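Local coordinates for protein DnaJ homolog subfamily C member 10 (Mus musculus, PDB 3APQ) that reduces disulfides in the endoplasmic reticulum, serving both correct folding and degradation of misfolded proteins, and is represented here by its J and first thioredoxin domains, at residues Q2-L7 and Y52-D57; S15-R20 and I92-P97; Q21-L26 and L46-A51; K56-R61 and E103-D108. One frame throughout, in Å; residues are numbered along the deposited sequence. Where two conformers were deposited one is given.

Contact 1: Q2-L7 and Y52-D57; sequences QNFYSL and YEVLKD
Leu-55 pushes its isobutyl fork between Phe-4 and Tyr-5. CD1 sits in the hollow between CB of Phe-4, 3.9 Å away, and the CD1/CE1 side of the Tyr-5 ring, while CD2 reaches further out and lodges beside the phenol of Tyr-5, 3.7 Å from its CZ. CD2 also makes an off-centre CH-pi contact with the Tyr-5 ring, 4.2 Å from the centroid and 30° from the ring normal. The same methyl lies near the plane of the Phe-4 ring, at its edge. The preceding residue, Val-54, supplies a second bump: its CB comes 3.8 Å from CE2 of Phe-4, with CG1 behind it against CE2 and CD2, the two side chains crossing at about a right angle. These are the short first helix, 4-8, and the C-terminal end of helix 41-55 in the J domain. Asn-3 and Ser-6 form a capping box at the start of the short helix, Ser-6 N giving to Asn-3 OD1 from above the carbonyl plane at 2.9 Å. Phe-4 and Tyr-5 both carry CG anti to their carbonyl carbons (chi1 -70° and -67°), which sends the Phe-4 ring to Val-54 and the Tyr-5 ring alongside Leu-55. The Tyr-5 hydroxyl goes on to hydrogen-bond Asp-65 and Arg-61 on helix 58-67. An alanine at Tyr-5 would take away the ring beside CD2 and the hydroxyl, and would probably leave a gap next to Leu-55 and deprive Asp-65 and Arg-61 of a shared partner. Tyr-64, from that same helix, stacks on the Phe-4 ring and touches Val-54.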
# COMPACT_ATOMS: atom_id res chain seq x y z
N GLN A 2 -19.08 20.69 1.66
CA GLN A 2 -18.21 19.55 2.01
C GLN A 2 -17.90 18.63 0.82
O GLN A 2 -18.72 18.41 -0.06
CB GLN A 2 -18.87 18.77 3.18
CG GLN A 2 -18.02 17.66 3.80
CD GLN A 2 -16.85 18.25 4.57
OE1 GLN A 2 -16.80 18.19 5.81
NE2 GLN A 2 -15.90 18.85 3.84
N ASN A 3 -16.70 18.08 0.76
CA ASN A 3 -16.43 17.04 -0.22
C ASN A 3 -15.47 16.07 0.43
O ASN A 3 -14.99 16.33 1.55
CB ASN A 3 -15.82 17.66 -1.51
CG ASN A 3 -14.54 18.44 -1.24
OD1 ASN A 3 -13.52 17.87 -0.86
ND2 ASN A 3 -14.58 19.74 -1.49
N PHE A 4 -15.17 14.96 -0.24
CA PHE A 4 -14.37 13.94 0.41
C PHE A 4 -12.98 14.39 0.80
O PHE A 4 -12.41 13.90 1.79
CB PHE A 4 -14.28 12.65 -0.46
CG PHE A 4 -15.56 11.88 -0.57
CD1 PHE A 4 -16.59 12.03 0.38
CD2 PHE A 4 -15.71 10.96 -1.61
CE1 PHE A 4 -17.75 11.31 0.29
CE2 PHE A 4 -16.87 10.22 -1.72
CZ PHE A 4 -17.91 10.40 -0.76
N TYR A 5 -12.40 15.25 -0.04
CA TYR A 5 -11.08 15.82 0.19
C TYR A 5 -11.04 16.68 1.45
O TYR A 5 -10.22 16.46 2.33
CB TYR A 5 -10.70 16.64 -1.05
CG TYR A 5 -10.50 15.75 -2.25
CD1 TYR A 5 -9.43 14.88 -2.30
CD2 TYR A 5 -11.38 15.78 -3.32
CE1 TYR A 5 -9.22 14.04 -3.41
CE2 TYR A 5 -11.21 14.96 -4.43
CZ TYR A 5 -10.12 14.10 -4.47
OH TYR A 5 -9.94 13.29 -5.55
N SER A 6 -11.94 17.66 1.52
CA SER A 6 -11.96 18.54 2.69
C SER A 6 -12.37 17.77 3.95
O SER A 6 -11.89 18.09 5.04
CB SER A 6 -12.81 19.78 2.42
OG SER A 6 -14.17 19.44 2.19
N LEU A 7 -13.18 16.71 3.80
CA LEU A 7 -13.50 15.88 4.97
C LEU A 7 -12.23 15.26 5.55
O LEU A 7 -12.03 15.18 6.79
CB LEU A 7 -14.53 14.82 4.60
CG LEU A 7 -15.19 14.09 5.78
CD1 LEU A 7 -16.03 15.01 6.72
CD2 LEU A 7 -16.06 12.91 5.23
N TYR A 52 -12.78 7.80 2.54
CA TYR A 52 -11.55 7.05 2.31
C TYR A 52 -11.77 5.89 1.33
O TYR A 52 -10.95 5.66 0.43
CB TYR A 52 -10.88 6.55 3.63
CG TYR A 52 -9.73 5.65 3.31
CD1 TYR A 52 -8.57 6.17 2.68
CD2 TYR A 52 -9.80 4.26 3.57
CE1 TYR A 52 -7.49 5.30 2.30
CE2 TYR A 52 -8.73 3.40 3.23
CZ TYR A 52 -7.59 3.93 2.59
OH TYR A 52 -6.58 3.09 2.21
N GLU A 53 -12.85 5.13 1.47
CA GLU A 53 -13.01 3.98 0.56
C GLU A 53 -13.24 4.38 -0.90
O GLU A 53 -12.96 3.61 -1.84
CB GLU A 53 -14.06 2.99 1.06
CG GLU A 53 -13.67 2.46 2.46
CD GLU A 53 -14.24 1.12 2.81
OE1 GLU A 53 -15.44 0.86 2.51
OE2 GLU A 53 -13.48 0.33 3.43
N VAL A 54 -13.75 5.58 -1.12
CA VAL A 54 -13.92 6.02 -2.50
C VAL A 54 -12.56 6.56 -3.03
O VAL A 54 -12.09 6.16 -4.11
CB VAL A 54 -15.07 7.04 -2.64
CG1 VAL A 54 -14.93 7.80 -4.02
CG2 VAL A 54 -16.43 6.31 -2.50
N LEU A 55 -11.91 7.38 -2.24
CA LEU A 55 -10.69 8.06 -2.70
C LEU A 55 -9.55 7.05 -2.85
O LEU A 55 -8.70 7.23 -3.70
CB LEU A 55 -10.31 9.18 -1.76
CG LEU A 55 -11.26 10.37 -1.67
CD1 LEU A 55 -10.61 11.39 -0.71
CD2 LEU A 55 -11.52 10.95 -3.08
N LYS A 56 -9.55 5.99 -2.06
CA LYS A 56 -8.49 4.98 -2.15
C LYS A 56 -8.46 4.21 -3.44
O LYS A 56 -7.46 3.61 -3.76
CB LYS A 56 -8.54 3.95 -0.97
CG LYS A 56 -9.61 2.88 -1.11
CD LYS A 56 -9.50 1.87 0.05
CE LYS A 56 -10.00 0.47 -0.30
NZ LYS A 56 -9.23 -0.32 -1.34
N ASP A 57 -9.55 4.18 -4.18
CA ASP A 57 -9.62 3.34 -5.36
C ASP A 57 -9.53 4.23 -6.59
O ASP A 57 -10.30 5.18 -6.72
CB ASP A 57 -10.96 2.62 -5.35
CG ASP A 57 -11.19 1.78 -6.58
OD1 ASP A 57 -11.14 0.56 -6.43
OD2 ASP A 57 -11.44 2.31 -7.69

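Contact 2: S15-R20 and I92-P97; sequences SSREIR and IYDDDP
Arg-17 lays its CG against the carboxylate carbon CG of Asp-94, 3.7 Å away, the side chains running alongside in opposite senses. Its extended chain carries the guanidinium on to the backbone of Asp-94, where two nitrogens grip one oxygen: NE lies 2.6 Å from Asp-94 O, in the carbonyl plane and on a lone pair, and NH2 joins at 3.0 Å. Arg-17 has two modelled conformers, so this grip is less certain than that of Arg-20. Arg-20 takes the carboxylate itself, side-on and nearly coplanar with it (planes 29° apart). NE gives to the syn lone pair of OD2 and NH2 reaches OD1, both at 2.9 Å. A bend at chi3 (-68°) swings this guanidinium round to the acid. Helix 16-30 of the J domain, begun by a Ser-15/Glu-18 capping box, thus holds the type I turn Tyr-93 to Asp-96, in the loop between helix 83-88 and strand 100-101; Tyr-93 packs on helix 127-142 of the thioredoxin fold. Replacing Arg-20 by a leucine would remove these donors and is likely to leave the Asp-94 carboxylate with Gln-21, whose NE2 also binds OD2, but without its bidentate charge partner, and Glu-103 without the mate it has in NH1.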
# COMPACT_ATOMS: atom_id res chain seq x y z
N SER A 15 -1.81 12.43 -3.20
CA SER A 15 -1.52 11.05 -3.59
C SER A 15 -2.34 10.05 -2.71
O SER A 15 -2.86 10.43 -1.69
CB SER A 15 -0.04 10.75 -3.35
OG SER A 15 0.30 10.88 -1.97
N SER A 16 -2.34 8.76 -3.09
CA SER A 16 -3.02 7.72 -2.25
C SER A 16 -2.34 7.64 -0.92
O SER A 16 -3.01 7.49 0.12
CB SER A 16 -2.97 6.36 -2.96
OG SER A 16 -3.69 6.46 -4.20
N ARG A 17 -1.01 7.76 -0.91
CA ARG A 17 -0.29 7.78 0.36
C ARG A 17 -0.77 8.92 1.25
O ARG A 17 -1.02 8.70 2.42
CB ARG A 17 1.24 7.86 0.18
CG ARG A 17 2.02 7.93 1.50
CD ARG A 17 3.53 8.20 1.22
NE ARG A 17 4.15 8.64 2.46
CZ ARG A 17 4.14 9.89 2.94
NH1 ARG A 17 3.61 10.91 2.26
NH2 ARG A 17 4.70 10.11 4.12
N GLU A 18 -0.89 10.13 0.71
CA GLU A 18 -1.33 11.30 1.56
C GLU A 18 -2.70 11.10 2.14
O GLU A 18 -2.98 11.39 3.35
CB GLU A 18 -1.29 12.61 0.74
CG GLU A 18 0.12 13.12 0.61
CD GLU A 18 0.31 14.17 -0.51
OE1 GLU A 18 -0.27 14.07 -1.61
OE2 GLU A 18 1.12 15.09 -0.28
N ILE A 19 -3.58 10.61 1.29
CA ILE A 19 -4.94 10.24 1.69
C ILE A 19 -4.94 9.20 2.83
O ILE A 19 -5.69 9.37 3.83
CB ILE A 19 -5.80 9.81 0.49
CG1 ILE A 19 -5.94 11.00 -0.49
CG2 ILE A 19 -7.16 9.17 0.95
CD1 ILE A 19 -6.33 10.61 -1.95
N ARG A 20 -4.14 8.13 2.73
CA ARG A 20 -4.08 7.18 3.86
C ARG A 20 -3.62 7.82 5.11
O ARG A 20 -4.17 7.53 6.18
CB ARG A 20 -3.10 6.01 3.59
CG ARG A 20 -3.62 5.04 2.52
CD ARG A 20 -2.74 3.75 2.44
NE ARG A 20 -1.39 4.05 1.93
CZ ARG A 20 -1.06 4.03 0.64
NH1 ARG A 20 -2.00 3.81 -0.31
NH2 ARG A 20 0.21 4.25 0.29
N ILE A 92 1.40 0.39 5.78
CA ILE A 92 2.58 -0.13 6.46
C ILE A 92 3.86 0.63 6.16
O ILE A 92 4.69 0.85 7.05
CB ILE A 92 2.83 -1.68 6.00
CG1 ILE A 92 1.72 -2.54 6.60
CG2 ILE A 92 4.10 -2.25 6.50
CD1 ILE A 92 1.33 -2.05 8.04
N TYR A 93 4.06 0.93 4.89
CA TYR A 93 5.36 1.50 4.51
C TYR A 93 5.31 2.96 4.19
O TYR A 93 6.27 3.43 3.60
CB TYR A 93 5.97 0.73 3.30
CG TYR A 93 6.33 -0.72 3.69
CD1 TYR A 93 7.29 -1.00 4.68
CD2 TYR A 93 5.65 -1.79 3.08
CE1 TYR A 93 7.61 -2.33 5.03
CE2 TYR A 93 5.93 -3.10 3.46
CZ TYR A 93 6.92 -3.35 4.43
OH TYR A 93 7.17 -4.64 4.76
N ASP A 94 4.23 3.64 4.58
CA ASP A 94 4.01 5.07 4.26
C ASP A 94 5.00 6.03 4.88
O ASP A 94 5.15 7.16 4.39
CB ASP A 94 2.61 5.51 4.63
CG ASP A 94 1.55 4.95 3.65
OD1 ASP A 94 1.94 4.33 2.61
OD2 ASP A 94 0.35 5.13 3.93
N ASP A 95 5.65 5.62 5.98
CA ASP A 95 6.67 6.46 6.59
C ASP A 95 8.10 6.04 6.26
O ASP A 95 9.01 6.51 6.94
CB ASP A 95 6.53 6.48 8.12
CG ASP A 95 5.21 7.03 8.58
OD1 ASP A 95 4.72 8.04 8.02
OD2 ASP A 95 4.66 6.48 9.55
N ASP A 96 8.29 5.15 5.26
CA ASP A 96 9.58 4.66 4.81
C ASP A 96 9.80 5.20 3.40
O ASP A 96 9.29 4.63 2.44
CB ASP A 96 9.60 3.13 4.85
CG ASP A 96 9.12 2.61 6.17
OD1 ASP A 96 9.77 3.00 7.17
OD2 ASP A 96 8.06 1.92 6.24
N PRO A 97 10.54 6.32 3.27
CA PRO A 97 10.62 6.94 1.96
C PRO A 97 11.41 6.08 0.96
O PRO A 97 11.25 6.25 -0.24
CB PRO A 97 11.36 8.29 2.26
CG PRO A 97 12.04 8.10 3.54
CD PRO A 97 11.10 7.18 4.32

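Contact 3: Q21-L26 and L46-A51; sequences QAFKKL and LKINRA
Phe-23 reaches across between helix 16-30 and helix 41-55, the two helices that form the antiparallel hairpin of the J domain; the short segments run at 164° with axes 10.7 Å apart at closest approach. From CB, the ring carbon CG is set anti to the backbone N (chi1 171°), which turns the ring to the partner helix although the CB bond itself does not point there. CD1 then meets CG2 of Ile-48 at 3.4 Å, and that methyl lies in the ring plane, at the edge. One atom further out, CE1 is still 3.7 Å from the same CG2 while beginning to near the amide of Asn-49. At the far end CZ comes 3.4 Å from Asn-49 OD1, with ring and amide planes 35° apart. Asn-49 directs its ND2 to the backbone oxygen of Gly-77, a bond that fixes which way its amide is turned. The ring is flanked by two more aromatics of the chain: Tyr-52 stacks on it and Tyr-86 meets it nearly perpendicular. A turn along from Phe-23, Leu-26 crosses Ile-48 at about a right angle, and in one of its two modelled conformers its CD2 touches the same CG2 at 3.8 Å.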
# COMPACT_ATOMS: atom_id res chain seq x y z
N GLN A 21 -2.58 8.64 5.02
CA GLN A 21 -2.03 9.26 6.21
C GLN A 21 -3.07 10.18 6.89
O GLN A 21 -3.18 10.19 8.15
CB GLN A 21 -0.70 9.91 5.91
CG GLN A 21 0.35 8.75 5.58
CD GLN A 21 0.33 7.64 6.70
OE1 GLN A 21 0.61 7.95 7.86
NE2 GLN A 21 -0.09 6.37 6.35
N ALA A 22 -3.86 10.88 6.08
CA ALA A 22 -4.79 11.83 6.68
C ALA A 22 -5.89 11.04 7.36
O ALA A 22 -6.29 11.38 8.46
CB ALA A 22 -5.37 12.77 5.64
N PHE A 23 -6.41 10.05 6.64
CA PHE A 23 -7.43 9.11 7.17
C PHE A 23 -6.94 8.43 8.46
O PHE A 23 -7.66 8.38 9.46
CB PHE A 23 -7.87 8.11 6.07
CG PHE A 23 -8.75 6.99 6.56
CD1 PHE A 23 -10.04 7.23 7.01
CD2 PHE A 23 -8.24 5.71 6.62
CE1 PHE A 23 -10.84 6.16 7.50
CE2 PHE A 23 -9.02 4.63 7.09
CZ PHE A 23 -10.32 4.86 7.55
N LYS A 24 -5.72 7.87 8.44
CA LYS A 24 -5.18 7.23 9.64
C LYS A 24 -5.16 8.12 10.88
O LYS A 24 -5.54 7.70 11.98
CB LYS A 24 -3.77 6.68 9.38
CG LYS A 24 -3.21 5.91 10.58
CD LYS A 24 -1.87 5.29 10.21
CE LYS A 24 -0.70 6.09 10.63
NZ LYS A 24 0.47 5.12 10.82
N LYS A 25 -4.75 9.36 10.72
CA LYS A 25 -4.69 10.29 11.81
C LYS A 25 -6.10 10.50 12.46
O LYS A 25 -6.25 10.57 13.71
CB LYS A 25 -4.08 11.59 11.27
CG LYS A 25 -4.10 12.79 12.22
CD LYS A 25 -3.71 14.05 11.44
CE LYS A 25 -4.59 15.23 11.80
NZ LYS A 25 -6.07 14.97 11.62
N LEU A 26 -7.10 10.61 11.60
CA LEU A 26 -8.48 10.76 11.98
C LEU A 26 -8.90 9.50 12.75
O LEU A 26 -9.45 9.56 13.85
CB LEU A 26 -9.37 10.97 10.71
CG LEU A 26 -9.52 12.38 10.15
CD1 LEU A 26 -8.22 13.06 10.08
CD2 LEU A 26 -10.20 12.50 8.78
N LEU A 46 -18.10 6.59 10.20
CA LEU A 46 -18.69 6.01 8.99
C LEU A 46 -18.49 6.97 7.79
O LEU A 46 -18.15 6.53 6.69
CB LEU A 46 -20.20 5.71 9.22
CG LEU A 46 -20.60 4.50 10.08
CD1 LEU A 46 -22.05 4.19 9.88
CD2 LEU A 46 -19.80 3.29 9.74
N LYS A 47 -18.71 8.27 8.00
CA LYS A 47 -18.59 9.27 6.93
C LYS A 47 -17.15 9.39 6.45
O LYS A 47 -16.92 9.50 5.27
CB LYS A 47 -19.03 10.65 7.37
CG LYS A 47 -20.53 10.79 7.72
CD LYS A 47 -20.90 12.09 8.52
CE LYS A 47 -20.41 13.43 7.87
NZ LYS A 47 -18.96 13.82 8.24
N ILE A 48 -16.21 9.40 7.40
CA ILE A 48 -14.77 9.50 7.04
C ILE A 48 -14.38 8.21 6.31
O ILE A 48 -13.66 8.23 5.31
CB ILE A 48 -13.86 9.68 8.32
CG1 ILE A 48 -14.02 11.02 9.01
CG2 ILE A 48 -12.38 9.47 8.01
CD1 ILE A 48 -14.74 12.08 8.20
N ASN A 49 -14.80 7.05 6.86
CA ASN A 49 -14.49 5.77 6.20
C ASN A 49 -15.03 5.68 4.76
O ASN A 49 -14.35 5.19 3.88
CB ASN A 49 -14.96 4.55 7.02
CG ASN A 49 -14.28 3.26 6.56
OD1 ASN A 49 -13.04 3.19 6.47
ND2 ASN A 49 -15.07 2.28 6.21
N ARG A 50 -16.26 6.17 4.54
CA ARG A 50 -16.90 6.13 3.23
C ARG A 50 -16.11 6.97 2.23
O ARG A 50 -15.86 6.52 1.09
CB ARG A 50 -18.36 6.63 3.36
CG ARG A 50 -19.12 6.81 2.14
CD ARG A 50 -20.58 7.21 2.59
NE ARG A 50 -21.46 7.42 1.45
CZ ARG A 50 -21.55 8.56 0.78
NH1 ARG A 50 -20.82 9.60 1.15
NH2 ARG A 50 -22.37 8.66 -0.28
N ALA A 51 -15.71 8.16 2.68
CA ALA A 51 -14.77 9.04 1.93
C ALA A 51 -13.48 8.32 1.54
O ALA A 51 -13.10 8.26 0.35
CB ALA A 51 -14.45 10.30 2.71

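Contact 4: K56-R61 and E103-D108; sequences KDEDLR and ERREFD. Unlike the reference sequence in segment 56-61: Asp-59 (reference His).
The first turns of two helices, 58-67 and 104-113, face each other at some distance, their nearest CA atoms, those of Glu-58 and Arg-105, being 8.8 Å apart. Long side chains bridge the interval. Glu-58 has CG anti to its backbone N and runs on extended, so that its carboxylate arrives at the side of Arg-105, whose chain bends at chi3 to present NE. That N-H is shared between both carboxylate oxygens: OE1 receives it at 3.1 Å through its syn lone pair, with an N-H...O angle of 166°, and OE2, also 3.1 Å from NE, takes a weak bond at 134°. The side chains cross at about a right angle, and the carboxylate and guanidinium planes are 50° apart, yet Glu-58 CD lies in the guanidinium plane, at its edge. Within its own helix Arg-104 NE makes a separate salt bridge to Asp-108 OD2 at 2.7 Å. Asp-57 is the N-cap of helix 58-67, its OD2 accepting from Leu-60 N at 2.9 Å. The contact joins the J domain to the thioredoxin domain. With both residues exposed and one N-H doing the bonding, this salt bridge is likely to be softened by solvent and to hold the two domains together more by charge than by close fit.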
# COMPACT_ATOMS: atom_id res chain seq x y z
N LYS A 56 -9.55 5.99 -2.06
CA LYS A 56 -8.49 4.98 -2.15
C LYS A 56 -8.46 4.21 -3.44
O LYS A 56 -7.46 3.61 -3.76
CB LYS A 56 -8.54 3.95 -0.97
CG LYS A 56 -9.61 2.88 -1.11
CD LYS A 56 -9.50 1.87 0.05
CE LYS A 56 -10.00 0.47 -0.30
NZ LYS A 56 -9.23 -0.32 -1.34
N ASP A 57 -9.55 4.18 -4.18
CA ASP A 57 -9.62 3.34 -5.36
C ASP A 57 -9.53 4.23 -6.59
O ASP A 57 -10.30 5.18 -6.72
CB ASP A 57 -10.96 2.62 -5.35
CG ASP A 57 -11.19 1.78 -6.58
OD1 ASP A 57 -11.14 0.56 -6.43
OD2 ASP A 57 -11.44 2.31 -7.69
N GLU A 58 -8.60 3.93 -7.50
CA GLU A 58 -8.42 4.84 -8.66
C GLU A 58 -9.68 5.07 -9.50
O GLU A 58 -9.97 6.22 -9.85
CB GLU A 58 -7.28 4.44 -9.58
CG GLU A 58 -7.36 5.25 -10.92
CD GLU A 58 -6.23 4.97 -11.88
OE1 GLU A 58 -6.19 3.85 -12.44
OE2 GLU A 58 -5.39 5.89 -12.07
N ASP A 59 -10.41 3.99 -9.82
CA ASP A 59 -11.63 4.12 -10.62
C ASP A 59 -12.70 4.95 -9.92
O ASP A 59 -13.36 5.80 -10.53
CB ASP A 59 -12.21 2.74 -10.95
CG ASP A 59 -11.46 2.05 -12.04
OD1 ASP A 59 -12.00 1.97 -13.17
OD2 ASP A 59 -10.31 1.59 -11.78
N LEU A 60 -12.90 4.66 -8.64
CA LEU A 60 -13.94 5.32 -7.85
C LEU A 60 -13.59 6.79 -7.61
O LEU A 60 -14.48 7.68 -7.64
CB LEU A 60 -14.13 4.59 -6.51
CG LEU A 60 -14.48 3.07 -6.47
CD1 LEU A 60 -14.79 2.60 -5.04
CD2 LEU A 60 -15.60 2.71 -7.43
N ARG A 61 -12.31 7.07 -7.33
CA ARG A 61 -11.87 8.47 -7.20
C ARG A 61 -12.08 9.25 -8.52
O ARG A 61 -12.48 10.42 -8.51
CB ARG A 61 -10.38 8.53 -6.85
CG ARG A 61 -9.91 9.94 -6.48
CD ARG A 61 -8.48 9.86 -5.94
NE ARG A 61 -7.98 11.22 -5.70
CZ ARG A 61 -6.71 11.51 -5.41
NH1 ARG A 61 -5.78 10.54 -5.36
NH2 ARG A 61 -6.36 12.77 -5.23
N GLU A 103 0.25 0.91 -6.33
CA GLU A 103 -1.07 0.45 -6.74
C GLU A 103 -1.02 -0.07 -8.18
O GLU A 103 -0.01 0.08 -8.82
CB GLU A 103 -2.09 1.58 -6.54
CG GLU A 103 -2.41 1.75 -4.99
CD GLU A 103 -1.50 2.82 -4.29
OE1 GLU A 103 -1.10 3.78 -4.99
OE2 GLU A 103 -1.23 2.77 -3.05
N ARG A 104 -2.11 -0.64 -8.72
CA ARG A 104 -2.05 -1.30 -10.06
C ARG A 104 -1.39 -0.46 -11.19
O ARG A 104 -0.48 -0.96 -11.88
CB ARG A 104 -3.44 -1.78 -10.47
CG ARG A 104 -3.60 -2.21 -11.93
CD ARG A 104 -2.90 -3.55 -12.29
NE ARG A 104 -3.24 -3.96 -13.67
CZ ARG A 104 -4.35 -4.64 -14.05
NH1 ARG A 104 -5.25 -5.03 -13.16
NH2 ARG A 104 -4.55 -4.93 -15.34
N ARG A 105 -1.80 0.80 -11.38
CA ARG A 105 -1.26 1.58 -12.54
C ARG A 105 0.25 1.74 -12.41
O ARG A 105 1.03 1.52 -13.36
CB ARG A 105 -1.93 2.96 -12.58
CG ARG A 105 -1.51 3.84 -13.75
CD ARG A 105 -2.51 5.01 -13.91
NE ARG A 105 -3.83 4.51 -14.36
CZ ARG A 105 -4.14 4.14 -15.62
NH1 ARG A 105 -3.24 4.22 -16.61
NH2 ARG A 105 -5.36 3.69 -15.90
N GLU A 106 0.67 2.10 -11.20
CA GLU A 106 2.08 2.34 -10.94
C GLU A 106 2.86 1.03 -10.96
O GLU A 106 3.99 1.02 -11.42
CB GLU A 106 2.18 3.06 -9.59
CG GLU A 106 1.75 4.53 -9.68
CD GLU A 106 0.23 4.74 -9.73
OE1 GLU A 106 -0.55 3.85 -9.25
OE2 GLU A 106 -0.16 5.82 -10.29
N PHE A 107 2.26 -0.07 -10.50
CA PHE A 107 2.93 -1.37 -10.58
C PHE A 107 3.21 -1.75 -12.05
O PHE A 107 4.32 -2.10 -12.39
CB PHE A 107 2.12 -2.49 -9.94
CG PHE A 107 2.81 -3.84 -10.05
CD1 PHE A 107 3.67 -4.26 -9.05
CD2 PHE A 107 2.62 -4.65 -11.17
CE1 PHE A 107 4.36 -5.49 -9.19
CE2 PHE A 107 3.29 -5.85 -11.31
CZ PHE A 107 4.14 -6.27 -10.32
N ASP A 108 2.18 -1.68 -12.90
CA ASP A 108 2.35 -1.98 -14.31
C ASP A 108 3.40 -1.09 -15.01
O ASP A 108 4.18 -1.58 -15.82
CB ASP A 108 1.00 -1.91 -15.07
CG ASP A 108 0.03 -3.05 -14.67
OD1 ASP A 108 0.40 -4.09 -14.08
OD2 ASP A 108 -1.16 -2.88 -15.00

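From the N terminus, helix 4-8 opens contact 1, which closes at the end of helix 41-55. Contact 3, between helices 16-30 and 41-55, is nested inside that loop, and both belong to the J domain. Contact 2 starts on helix 16-30 and closes only at the loop 92-97, so it crosses contact 1 and encloses contact 3. Contact 4 begins where contact 1 ends, sharing Lys-56 and Asp-57, and crosses contact 2 on its way to helix 104-113. Contacts 2 and 4 both tie the J domain to the thioredoxin side and touch through Glu-103, while contacts 2 and 3 touch through Gln-21.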